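Local coordinates for chemotaxis protein CheX (Vibrio vulnificus, PDB 6VPW), which probably acts as a chemotaxis phosphatase of the CheC-like clan, removing the phosphoryl group from the response regulator CheY, at residues 57-65 / 91-99. Sequence-based numbering, arbitrary orientation.
Sequences GSMSITFDE and VGEITNMVT
The ring of Phe63 meets Val91 and Ile94 obliquely, through its far end: CE2 lies 4.4 Å from Val91 CG1, and CZ approaches Ile94 CG2. One helical turn further on, Ile61 and Val98 reach toward each other tip to tip, with Ile61 CD1 4.0 Å from Val98 CG2. The same methyl settles on the helix backbone at Thr95 CA; an extended chain (chi2 173°) carries it that far from the strand. Met59 crosses Val98 at about a right angle, Met59 CE 3.9 Å from Val98 CG1. With CG anti to the backbone N (chi1 -175°) and bends at chi2 and chi3, the chain also brings CE beside Thr99 OG1, a very close approach at 3.0 Å whose detail is doubtful.

Two threonine hydroxyls are satisfied within the helix. Thr95 OG1 donates to Val91 O (2.8 Å) and Thr99 OG1 to Thr95 O, each carbonyl also accepting the backbone N-H of the same threonine from the opposite face of its plane. Both bonds lie in a buried, otherwise largely apolar layer, to which Phe11 and Leu15 of helix 8-23 add.

Alternate strand residues Met59, Ile61 and Phe63 thus point at helix 85-107, while Ser58 and Ser60 bond to His130. The axes of strand 57-63 and helix 91-99 approach to 9.4 Å, with 134° between their N-to-C directions, a helix packed on an antiparallel sheet, as in the alpha/beta fold of the CheC-like phosphatases.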
ATOM      1  N   GLY A  57      -1.854   9.321   7.386  1.00 28.53           N
ATOM      2  CA  GLY A  57      -2.869   8.352   6.953  1.00 29.36           C
ATOM      3  C   GLY A  57      -2.486   7.693   5.654  1.00 27.50           C
ATOM      4  O   GLY A  57      -1.288   7.746   5.278  1.00 25.98           O
ATOM      5  N   SER A  58      -3.457   7.049   5.024  1.00 26.72           N
ATOM      6  CA  SER A  58      -3.206   6.324   3.754  1.00 28.75           C
ATOM      7  C   SER A  58      -4.444   6.400   2.866  1.00 28.17           C
ATOM      8  O   SER A  58      -5.546   6.611   3.389  1.00 29.14           O
ATOM      9  CB  SER A  58      -2.823   4.885   4.015  1.00 31.75           C
ATOM     10  OG  SER A  58      -3.785   4.245   4.869  1.00 38.73           O
ATOM     11  N   MET A  59      -4.219   6.285   1.566  1.00 28.98           N
ATOM     12  CA  MET A  59      -5.316   6.256   0.577  1.00 28.46           C
ATOM     13  C   MET A  59      -5.034   5.111  -0.409  1.00 28.97           C
ATOM     14  O   MET A  59      -3.840   4.850  -0.721  1.00 24.99           O
ATOM     15  CB  MET A  59      -5.403   7.607  -0.139  1.00 30.43           C
ATOM     16  CG  MET A  59      -6.569   7.714  -1.093  1.00 39.88           C
ATOM     17  SD  MET A  59      -6.100   7.229  -2.758  1.00 45.49           S
ATOM     18  CE  MET A  59      -5.425   8.777  -3.359  1.00 43.08           C
ATOM     19  N   SER A  60      -6.090   4.412  -0.825  1.00 26.84           N
ATOM     20  CA  SER A  60      -5.970   3.378  -1.875  1.00 24.96           C
ATOM     21  C   SER A  60      -7.071   3.618  -2.915  1.00 23.72           C
ATOM     22  O   SER A  60      -8.147   4.128  -2.544  1.00 23.07           O
ATOM     23  CB  SER A  60      -6.030   1.975  -1.321  1.00 26.49           C
ATOM     24  OG  SER A  60      -7.229   1.757  -0.590  1.00 26.55           O
ATOM     25  N   ILE A  61      -6.728   3.390  -4.178  1.00 24.14           N
ATOM     26  CA  ILE A  61      -7.700   3.409  -5.298  1.00 25.88           C
ATOM     27  C   ILE A  61      -7.652   2.013  -5.883  1.00 25.16           C
ATOM     28  O   ILE A  61      -6.553   1.594  -6.304  1.00 24.79           O
ATOM     29  CB  ILE A  61      -7.372   4.442  -6.387  1.00 28.79           C
ATOM     30  CG1 ILE A  61      -7.129   5.838  -5.813  1.00 31.61           C
ATOM     31  CG2 ILE A  61      -8.488   4.435  -7.416  1.00 29.78           C
ATOM     32  CD1 ILE A  61      -6.637   6.824  -6.844  1.00 38.08           C
ATOM     33  N   THR A  62      -8.796   1.341  -5.913  1.00 24.83           N
ATOM     34  CA  THR A  62      -8.852  -0.040  -6.439  1.00 25.31           C
ATOM     35  C   THR A  62      -9.738  -0.036  -7.678  1.00 25.79           C
ATOM     36  O   THR A  62     -10.834   0.573  -7.608  1.00 24.56           O
ATOM     37  CB  THR A  62      -9.378  -0.988  -5.358  1.00 28.57           C
ATOM     38  OG1 THR A  62      -8.448  -0.950  -4.267  1.00 29.35           O
ATOM     39  CG2 THR A  62      -9.549  -2.393  -5.888  1.00 30.10           C
ATOM     40  N   PHE A  63      -9.282  -0.715  -8.731  1.00 25.44           N
ATOM     41  CA  PHE A  63     -10.033  -0.798 -10.005  1.00 25.77           C
ATOM     42  C   PHE A  63     -10.295  -2.241 -10.423  1.00 26.89           C
ATOM     43  O   PHE A  63      -9.400  -3.110 -10.267  1.00 26.90           O
ATOM     44  CB  PHE A  63      -9.216  -0.196 -11.155  1.00 27.91           C
ATOM     45  CG  PHE A  63      -8.874   1.261 -11.007  1.00 28.67           C
ATOM     46  CD1 PHE A  63      -9.733   2.242 -11.463  1.00 30.46           C
ATOM     47  CD2 PHE A  63      -7.702   1.649 -10.380  1.00 32.21           C
ATOM     48  CE1 PHE A  63      -9.413   3.583 -11.325  1.00 32.29           C
ATOM     49  CE2 PHE A  63      -7.379   2.988 -10.251  1.00 32.65           C
ATOM     50  CZ  PHE A  63      -8.225   3.951 -10.745  1.00 32.03           C
ATOM     51  N   ASP A  64     -11.479  -2.459 -11.003  1.00 28.85           N
ATOM     52  CA  ASP A  64     -11.753  -3.727 -11.725  1.00 30.09           C
ATOM     53  C   ASP A  64     -10.859  -3.707 -12.966  1.00 30.27           C
ATOM     54  O   ASP A  64     -10.612  -2.594 -13.494  1.00 30.18           O
ATOM     55  CB  ASP A  64     -13.228  -3.863 -12.124  1.00 31.68           C
ATOM     56  CG  ASP A  64     -14.152  -4.155 -10.957  1.00 33.91           C
ATOM     57  OD1 ASP A  64     -13.633  -4.467  -9.885  1.00 35.32           O
ATOM     58  OD2 ASP A  64     -15.383  -4.064 -11.135  1.00 36.83           O
ATOM     59  N   GLU A  65     -10.420  -4.880 -13.434  1.00 32.67           N
ATOM     60  CA  GLU A  65      -9.534  -4.961 -14.626  1.00 35.48           C
ATOM     61  C   GLU A  65     -10.186  -4.254 -15.815  1.00 33.46           C
ATOM     62  O   GLU A  65      -9.488  -3.459 -16.481  1.00 33.49           O
ATOM     63  CB  GLU A  65      -9.222  -6.424 -14.964  1.00 40.29           C
ATOM     64  CG  GLU A  65      -8.367  -6.599 -16.202  1.00 46.97           C
ATOM     65  CD  GLU A  65      -7.802  -8.000 -16.371  1.00 52.12           C
ATOM     66  OE1 GLU A  65      -7.044  -8.217 -17.336  1.00 62.11           O
ATOM     67  OE2 GLU A  65      -8.108  -8.861 -15.529  1.00 52.94           O
ATOM     68  N   VAL A  91      -1.595   3.230 -13.121  1.00 29.11           N
ATOM     69  CA  VAL A  91      -2.320   3.260 -11.820  1.00 28.86           C
ATOM     70  C   VAL A  91      -1.483   4.060 -10.804  1.00 27.32           C
ATOM     71  O   VAL A  91      -2.087   4.810 -10.025  1.00 28.30           O
ATOM     72  CB  VAL A  91      -2.672   1.832 -11.366  1.00 28.19           C
ATOM     73  CG1 VAL A  91      -3.148   1.777  -9.931  1.00 27.55           C
ATOM     74  CG2 VAL A  91      -3.717   1.216 -12.300  1.00 29.88           C
ATOM     75  N   GLY A  92      -0.153   3.957 -10.860  1.00 28.47           N
ATOM     76  CA  GLY A  92       0.711   4.748  -9.961  1.00 28.32           C
ATOM     77  C   GLY A  92       0.598   6.237 -10.246  1.00 28.71           C
ATOM     78  O   GLY A  92       0.486   7.032  -9.265  1.00 28.35           O
ATOM     79  N   GLU A  93       0.586   6.615 -11.530  1.00 30.21           N
ATOM     80  CA  GLU A  93       0.498   8.051 -11.915  1.00 32.07           C
ATOM     81  C   GLU A  93      -0.901   8.568 -11.545  1.00 29.73           C
ATOM     82  O   GLU A  93      -0.982   9.698 -11.024  1.00 28.97           O
ATOM     83  CB  GLU A  93       0.845   8.255 -13.395  1.00 38.23           C
ATOM     84  CG  GLU A  93      -0.170   7.658 -14.345  1.00 48.38           C
ATOM     85  CD  GLU A  93       0.204   7.578 -15.822  1.00 57.12           C
ATOM     86  OE1 GLU A  93       1.423   7.535 -16.135  1.00 63.09           O
ATOM     87  OE2 GLU A  93      -0.738   7.537 -16.665  1.00 55.79           O
ATOM     88  N   ILE A  94      -1.952   7.766 -11.757  1.00 28.41           N
ATOM     89  CA  ILE A  94      -3.328   8.195 -11.355  1.00 28.92           C
ATOM     90  C   ILE A  94      -3.367   8.395  -9.828  1.00 26.79           C
ATOM     91  O   ILE A  94      -3.929   9.395  -9.383  1.00 25.98           O
ATOM     92  CB  ILE A  94      -4.404   7.202 -11.832  1.00 29.76           C
ATOM     93  CG1 ILE A  94      -4.559   7.212 -13.356  1.00 32.52           C
ATOM     94  CG2 ILE A  94      -5.730   7.494 -11.146  1.00 30.20           C
ATOM     95  CD1 ILE A  94      -5.565   6.219 -13.867  1.00 33.34           C
ATOM     96  N   THR A  95      -2.812   7.457  -9.057  1.00 26.56           N
ATOM     97  CA  THR A  95      -2.757   7.581  -7.573  1.00 26.78           C
ATOM     98  C   THR A  95      -2.031   8.885  -7.184  1.00 25.99           C
ATOM     99  O   THR A  95      -2.528   9.587  -6.304  1.00 25.96           O
ATOM    100  CB  THR A  95      -2.101   6.336  -6.956  1.00 28.21           C
ATOM    101  OG1 THR A  95      -2.811   5.171  -7.389  1.00 28.53           O
ATOM    102  CG2 THR A  95      -2.044   6.387  -5.441  1.00 29.70           C
ATOM    103  N   ASN A  96      -0.890   9.178  -7.804  1.00 27.20           N
ATOM    104  CA  ASN A  96      -0.132  10.439  -7.548  1.00 28.35           C
ATOM    105  C   ASN A  96      -0.961  11.670  -7.930  1.00 27.09           C
ATOM    106  O   ASN A  96      -0.988  12.641  -7.135  1.00 25.55           O
ATOM    107  CB  ASN A  96       1.189  10.486  -8.317  1.00 30.91           C
ATOM    108  CG  ASN A  96       2.374   9.966  -7.534  1.00 35.76           C
ATOM    109  OD1 ASN A  96       2.347   9.960  -6.303  1.00 37.19           O
ATOM    110  ND2 ASN A  96       3.443   9.600  -8.237  1.00 35.24           N
ATOM    111  N   MET A  97      -1.623  11.635  -9.088  1.00 26.67           N
ATOM    112  CA  MET A  97      -2.395  12.824  -9.534  1.00 27.68           C
ATOM    113  C   MET A  97      -3.594  13.045  -8.613  1.00 26.28           C
ATOM    114  O   MET A  97      -3.874  14.215  -8.278  1.00 28.59           O
ATOM    115  CB  MET A  97      -2.895  12.660 -10.977  1.00 28.95           C
ATOM    116  CG  MET A  97      -1.824  12.878 -12.023  1.00 32.76           C
ATOM    117  SD  MET A  97      -2.522  12.785 -13.714  1.00 38.90           S
ATOM    118  CE  MET A  97      -2.924  11.049 -13.805  1.00 34.84           C
ATOM    119  N   VAL A  98      -4.275  11.973  -8.210  1.00 24.51           N
ATOM    120  CA  VAL A  98      -5.470  12.143  -7.338  1.00 25.52           C
ATOM    121  C   VAL A  98      -5.018  12.696  -5.983  1.00 26.34           C
ATOM    122  O   VAL A  98      -5.659  13.645  -5.470  1.00 26.35           O
ATOM    123  CB  VAL A  98      -6.244  10.823  -7.184  1.00 26.06           C
ATOM    124  CG1 VAL A  98      -7.302  10.907  -6.090  1.00 26.67           C
ATOM    125  CG2 VAL A  98      -6.876  10.404  -8.506  1.00 27.39           C
ATOM    126  N   THR A  99      -3.955  12.120  -5.421  1.00 25.59           N
ATOM    127  CA  THR A  99      -3.442  12.570  -4.102  1.00 25.53           C
ATOM    128  C   THR A  99      -2.939  14.016  -4.194  1.00 26.53           C
ATOM    129  O   THR A  99      -3.222  14.794  -3.245  1.00 27.11           O
ATOM    130  CB  THR A  99      -2.349  11.630  -3.594  1.00 27.21           C
ATOM    131  OG1 THR A  99      -2.917  10.320  -3.651  1.00 29.14           O
ATOM    132  CG2 THR A  99      -1.901  11.959  -2.186  1.00 28.28           C
TER